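Local coordinates for protein 6-aminohexanoate-dimer hydrolase (Bacillus anthracis, PDB 4GB7) that probably hydrolyses amide bonds of 6-aminohexanoate dimers or related short amides, as a putative serine hydrolase of the beta-lactamase family, at residues 147-152 with 274-279; 45-50 with 61-66. All coordinates share one frame; numbering follows the deposited sequence.

Contact 1. Residues 147-152 with 274-279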
loop_
_atom_site.group_PDB
_atom_site.type_symbol
_atom_site.label_atom_id
_atom_site.label_comp_id
_atom_site.label_asym_id
_atom_site.label_seq_id
_atom_site.Cartn_x
_atom_site.Cartn_y
_atom_site.Cartn_z
ATOM N N GLY A 147 -5.983 1.545 -7.500
ATOM C CA GLY A 147 -6.461 0.405 -8.308
ATOM C C GLY A 147 -7.978 0.198 -8.211
ATOM O O GLY A 147 -8.671 -0.005 -9.207
ATOM N N ALA A 148 -8.494 0.258 -6.997
ATOM C CA ALA A 148 -9.923 0.058 -6.749
ATOM C C ALA A 148 -10.768 1.095 -7.459
ATOM O O ALA A 148 -11.813 0.741 -8.024
ATOM C CB ALA A 148 -10.198 0.093 -5.260
ATOM N N ILE A 149 -10.327 2.360 -7.416
ATOM C CA ILE A 149 -11.062 3.471 -8.045
ATOM C C ILE A 149 -10.965 3.354 -9.553
ATOM O O ILE A 149 -11.979 3.602 -10.256
ATOM C CB ILE A 149 -10.623 4.883 -7.535
ATOM C CG1 ILE A 149 -10.920 4.962 -6.013
ATOM C CG2 ILE A 149 -11.326 6.012 -8.313
ATOM C CD1 ILE A 149 -10.204 6.079 -5.275
ATOM N N ILE A 150 -9.791 2.991 -10.072
ATOM C CA ILE A 150 -9.693 2.738 -11.513
ATOM C C ILE A 150 -10.688 1.675 -11.997
ATOM O O ILE A 150 -11.420 1.862 -13.015
ATOM C CB ILE A 150 -8.272 2.331 -11.936
ATOM C CG1 ILE A 150 -7.344 3.573 -11.894
ATOM C CG2 ILE A 150 -8.276 1.711 -13.348
ATOM C CD1 ILE A 150 -7.571 4.680 -12.929
ATOM N N GLN A 151 -10.775 0.593 -11.245
ATOM C CA GLN A 151 -11.707 -0.506 -11.584
ATOM C C GLN A 151 -13.154 -0.016 -11.549
ATOM O O GLN A 151 -13.958 -0.352 -12.444
ATOM C CB GLN A 151 -11.535 -1.700 -10.660
ATOM C CG GLN A 151 -12.163 -2.993 -11.181
ATOM C CD GLN A 151 -11.499 -3.447 -12.471
ATOM O OE1 GLN A 151 -10.263 -3.462 -12.582
ATOM N NE2 GLN A 151 -12.302 -3.769 -13.467
ATOM N N SER A 152 -13.480 0.792 -10.532
ATOM C CA SER A 152 -14.840 1.369 -10.395
ATOM C C SER A 152 -15.144 2.245 -11.608
ATOM O O SER A 152 -16.204 2.126 -12.193
ATOM C CB SER A 152 -14.992 2.188 -9.117
ATOM O OG SER A 152 -14.664 1.387 -7.999
ATOM N N SER A 274 -12.154 9.350 -0.201
ATOM C CA SER A 274 -13.141 9.651 0.850
ATOM C C SER A 274 -14.569 9.358 0.420
ATOM O O SER A 274 -15.289 8.646 1.090
ATOM C CB SER A 274 -13.069 11.128 1.295
ATOM O OG SER A 274 -14.059 11.394 2.290
ATOM N N GLU A 275 -14.962 9.873 -0.735
ATOM C CA GLU A 275 -16.340 9.713 -1.179
ATOM C C GLU A 275 -16.682 8.248 -1.502
ATOM O O GLU A 275 -17.753 7.721 -1.203
ATOM C CB GLU A 275 -16.575 10.610 -2.399
ATOM C CG GLU A 275 -16.584 12.085 -2.020
ATOM C CD GLU A 275 -16.779 13.033 -3.168
ATOM O OE1 GLU A 275 -17.023 12.588 -4.282
ATOM O OE2 GLU A 275 -16.745 14.240 -2.929
ATOM N N ARG A 276 -15.733 7.562 -2.118
ATOM C CA ARG A 276 -15.995 6.216 -2.603
ATOM C C ARG A 276 -15.787 5.121 -1.567
ATOM O O ARG A 276 -16.389 4.038 -1.674
ATOM C CB ARG A 276 -15.138 5.956 -3.825
ATOM C CG ARG A 276 -15.523 6.786 -5.031
ATOM C CD ARG A 276 -14.436 6.785 -6.087
ATOM N NE ARG A 276 -14.865 7.507 -7.288
ATOM C CZ ARG A 276 -15.610 6.979 -8.266
ATOM N NH1 ARG A 276 -15.980 5.686 -8.255
ATOM N NH2 ARG A 276 -15.960 7.744 -9.302
ATOM N N ILE A 277 -14.894 5.340 -0.611
ATOM C CA ILE A 277 -14.474 4.274 0.277
ATOM C C ILE A 277 -14.487 4.728 1.739
ATOM O O ILE A 277 -15.152 4.093 2.571
ATOM C CB ILE A 277 -13.059 3.705 -0.069
ATOM C CG1 ILE A 277 -13.052 3.156 -1.489
ATOM C CG2 ILE A 277 -12.563 2.758 1.045
ATOM C CD1 ILE A 277 -11.667 2.809 -2.023
ATOM N N TRP A 278 -13.757 5.786 2.045
ATOM C CA TRP A 278 -13.419 6.112 3.465
ATOM C C TRP A 278 -14.632 6.558 4.276
ATOM O O TRP A 278 -14.629 6.506 5.491
ATOM C CB TRP A 278 -12.277 7.169 3.586
ATOM C CG TRP A 278 -11.358 6.810 4.713
ATOM C CD1 TRP A 278 -11.401 7.238 6.023
ATOM C CD2 TRP A 278 -10.284 5.847 4.637
ATOM N NE1 TRP A 278 -10.420 6.623 6.764
ATOM C CE2 TRP A 278 -9.733 5.734 5.981
ATOM C CE3 TRP A 278 -9.744 5.073 3.615
ATOM C CZ2 TRP A 278 -8.652 4.903 6.252
ATOM C CZ3 TRP A 278 -8.678 4.224 3.906
ATOM C CH2 TRP A 278 -8.130 4.162 5.174
ATOM N N SER A 279 -15.636 7.082 3.596
ATOM C CA SER A 279 -16.856 7.550 4.219
ATOM C C SER A 279 -17.941 6.464 4.216
ATOM O O SER A 279 -19.001 6.703 4.762
ATOM C CB SER A 279 -17.397 8.773 3.498
ATOM O OG SER A 279 -17.820 8.473 2.194
#

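Contact 2. Residues 45-50 with 61-66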
loop_
_atom_site.group_PDB
_atom_site.type_symbol
_atom_site.label_atom_id
_atom_site.label_comp_id
_atom_site.label_asym_id
_atom_site.label_seq_id
_atom_site.Cartn_x
_atom_site.Cartn_y
_atom_site.Cartn_z
ATOM N N LYS A 45 16.637 14.920 5.430
ATOM C CA LYS A 45 17.776 14.056 5.166
ATOM C C LYS A 45 17.606 12.693 5.807
ATOM O O LYS A 45 17.885 11.682 5.157
ATOM C CB LYS A 45 19.112 14.706 5.605
ATOM C CG LYS A 45 20.314 14.127 4.883
ATOM C CD LYS A 45 21.676 14.747 5.260
ATOM C CE LYS A 45 21.673 16.273 5.367
ATOM N NZ LYS A 45 21.057 16.786 6.633
ATOM N N ASN A 46 17.086 12.671 7.042
ATOM C CA ASN A 46 17.130 11.502 7.882
ATOM C C ASN A 46 15.815 10.780 8.222
ATOM O O ASN A 46 15.861 9.763 8.903
ATOM C CB ASN A 46 17.878 11.801 9.201
ATOM C CG ASN A 46 17.064 12.646 10.196
ATOM O OD1 ASN A 46 15.850 12.861 10.034
ATOM N ND2 ASN A 46 17.740 13.135 11.236
ATOM N N TRP A 47 14.675 11.277 7.729
ATOM C CA TRP A 47 13.393 10.796 8.180
ATOM C C TRP A 47 13.152 9.329 7.896
ATOM O O TRP A 47 12.332 8.721 8.578
ATOM C CB TRP A 47 12.256 11.625 7.631
ATOM C CG TRP A 47 12.014 11.497 6.172
ATOM C CD1 TRP A 47 12.656 12.164 5.148
ATOM C CD2 TRP A 47 11.105 10.586 5.531
ATOM N NE1 TRP A 47 12.151 11.778 3.914
ATOM C CE2 TRP A 47 11.224 10.815 4.091
ATOM C CE3 TRP A 47 10.189 9.672 5.984
ATOM C CZ2 TRP A 47 10.464 10.124 3.182
ATOM C CZ3 TRP A 47 9.422 8.986 5.052
ATOM C CH2 TRP A 47 9.571 9.200 3.681
ATOM N N LEU A 48 13.848 8.783 6.902
ATOM C CA LEU A 48 13.739 7.395 6.485
ATOM C C LEU A 48 14.674 6.452 7.200
ATOM O O LEU A 48 14.668 5.219 6.957
ATOM C CB LEU A 48 14.049 7.288 4.997
ATOM C CG LEU A 48 12.980 7.858 4.110
ATOM C CD1 LEU A 48 13.496 7.766 2.677
ATOM C CD2 LEU A 48 11.648 7.124 4.285
ATOM N N ASP A 49 15.490 6.997 8.081
ATOM C CA ASP A 49 16.536 6.216 8.724
ATOM C C ASP A 49 16.101 5.913 10.146
ATOM O O ASP A 49 15.409 6.724 10.758
ATOM C CB ASP A 49 17.840 7.014 8.782
ATOM C CG ASP A 49 18.433 7.296 7.443
ATOM O OD1 ASP A 49 18.277 6.484 6.502
ATOM O OD2 ASP A 49 19.084 8.364 7.362
ATOM N N ASP A 50 16.549 4.771 10.664
ATOM C CA ASP A 50 16.417 4.486 12.071
ATOM C C ASP A 50 17.317 5.463 12.845
ATOM O O ASP A 50 18.473 5.664 12.458
ATOM C CB ASP A 50 16.862 3.041 12.392
ATOM C CG ASP A 50 16.504 2.640 13.807
ATOM O OD1 ASP A 50 15.290 2.533 14.124
ATOM O OD2 ASP A 50 17.446 2.399 14.616
ATOM N N LYS A 61 1.931 13.794 9.001
ATOM C CA LYS A 61 1.287 15.088 8.805
ATOM C C LYS A 61 1.996 16.238 9.554
ATOM O O LYS A 61 1.712 17.390 9.293
ATOM C CB LYS A 61 -0.173 15.042 9.203
ATOM C CG LYS A 61 -0.443 14.672 10.654
ATOM C CD LYS A 61 -1.913 14.821 10.977
ATOM C CE LYS A 61 -2.251 14.109 12.264
ATOM N NZ LYS A 61 -3.725 14.075 12.483
ATOM N N GLU A 62 2.866 15.940 10.516
ATOM C CA GLU A 62 3.671 17.006 11.164
ATOM C C GLU A 62 4.949 17.376 10.415
ATOM O O GLU A 62 5.632 18.316 10.796
ATOM C CB GLU A 62 4.034 16.603 12.599
ATOM C CG GLU A 62 2.841 16.306 13.473
ATOM C CD GLU A 62 3.227 16.156 14.924
ATOM O OE1 GLU A 62 4.170 16.866 15.393
ATOM O OE2 GLU A 62 2.621 15.270 15.572
ATOM N N PHE A 63 5.210 16.691 9.308
ATOM C CA PHE A 63 6.470 16.724 8.590
ATOM C C PHE A 63 6.270 17.162 7.132
ATOM O O PHE A 63 7.195 17.631 6.494
ATOM C CB PHE A 63 7.056 15.270 8.694
ATOM C CG PHE A 63 8.350 15.070 8.002
ATOM C CD1 PHE A 63 9.494 15.653 8.483
ATOM C CD2 PHE A 63 8.433 14.271 6.877
ATOM C CE1 PHE A 63 10.711 15.464 7.854
ATOM C CE2 PHE A 63 9.637 14.081 6.231
ATOM C CZ PHE A 63 10.781 14.682 6.727
ATOM N N THR A 64 5.046 17.058 6.633
ATOM C CA THR A 64 4.762 17.160 5.208
ATOM C C THR A 64 3.433 17.879 4.975
ATOM O O THR A 64 2.616 18.041 5.877
ATOM C CB THR A 64 4.566 15.742 4.573
ATOM O OG1 THR A 64 3.437 15.115 5.201
ATOM C CG2 THR A 64 5.742 14.872 4.739
ATOM N N LEU A 65 3.197 18.222 3.719
ATOM C CA LEU A 65 1.907 18.682 3.260
ATOM C C LEU A 65 0.972 17.494 3.027
ATOM O O LEU A 65 1.403 16.454 2.510
ATOM C CB LEU A 65 2.082 19.419 1.940
ATOM C CG LEU A 65 3.010 20.663 1.928
ATOM C CD1 LEU A 65 3.001 21.220 0.500
ATOM C CD2 LEU A 65 2.589 21.674 2.999
ATOM N N ILE A 66 -0.308 17.676 3.375
ATOM C CA ILE A 66 -1.302 16.588 3.308
ATOM C C ILE A 66 -2.641 17.067 2.763
ATOM O O ILE A 66 -2.989 18.251 2.852
ATOM C CB ILE A 66 -1.532 15.909 4.654
ATOM C CG1 ILE A 66 -2.216 16.833 5.671
ATOM C CG2 ILE A 66 -0.223 15.371 5.204
ATOM C CD1 ILE A 66 -2.880 16.107 6.836
#

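Contact 1. Residues 147-152 with 274-279
The guanidinium of R276 has the methyl CG2 of I149 over one of its faces, while CB of S152 approaches it obliquely, 3.7 Å from NH1. This is a helix-helix contact in the beta-lactamase-type fold, joining helix 143-155 to the C-terminal end of helix 269-278; the axes of the two segments approach to 11.1 Å at 113°, a separation spanned mainly by side chains. R276 does most of the bridging. Its chain runs extended from CG to NE and crosses I149 obliquely, its CD lying 3.9 Å from I149 CG2 and 4.0 Å from I149 CG1. The apolar shaft thus rests on the isoleucine, and the charged end travels on past S152 to a salt bridge from NH1 to E156, with NE hydrogen-bonded to N272. One residue on, I277 makes a loose apolar approach to A148, 4.5 Å from CD1 to CB. No hydrogen bond links the two segments. The hydroxyl of S152 turns back on its own helix instead: with OG anti to the carbonyl carbon (chi1 -56°), it donates to A148 O at 2.9 Å, and that oxygen also takes S152 N from the opposite face of its carbonyl plane.

Contact 2. Residues 45-50 with 61-66
W47 and F63 meet with their side chains crossing at about a right angle, the phenyl of F63 leaning against one face of the indole. The setting is a type I beta turn, N46 to D49, in the loop leading to helix 52-56, packed against the loop that leaves this helix for strand 66-69. The planes of the five-membered indole ring and the phenyl are inclined at 49°, with centroids 4.8 Å apart, an inclined aromatic pair. What touches is the far end of the phenyl. CZ of F63 comes within 3.5 Å of W47 CG and equally near W47 CB, while CE2 lies over the indole face, offset toward its rim. F63 gets there because its CG is anti to the backbone N (chi1 179°), which throws the ring out from its loop. On the other side, the CB of W47 points toward the 61-66 segment, so the root of the indole, CB with CG and CD1, is the part that receives the phenyl.

In the modelled conformer L48 lies over the other face of the indole, though this residue has a second conformer. Y212 adds an edge-to-face ring contact, and NE1 of W47 makes a weak hydrogen bond to I217 O. The contact itself is apolar. The turn that presents W47 is closed by its backbone bond from D49 N to N46 O, 2.9 Å long.

Overall arrangement
The two contacts differ in depth and in what they join. Contact 1 is buried and couples helices 143-155 and 269-278 of the beta-lactamase-type fold, distant in sequence; contact 2 is partly buried, lies further from the chain centre and brings together loops flanking one short helix near the start of the modelled chain. Neither has a hydrogen bond between its segments. In contact 1 aliphatic groups carry an arginine whose charge is paired beyond the segments, whereas contact 2 rests on a single aromatic pair. They share no element and do not touch: their centres are 27 Å apart, their nearest atoms about 12 Å. Both segments of contact 2 precede those of contact 1 in the sequence.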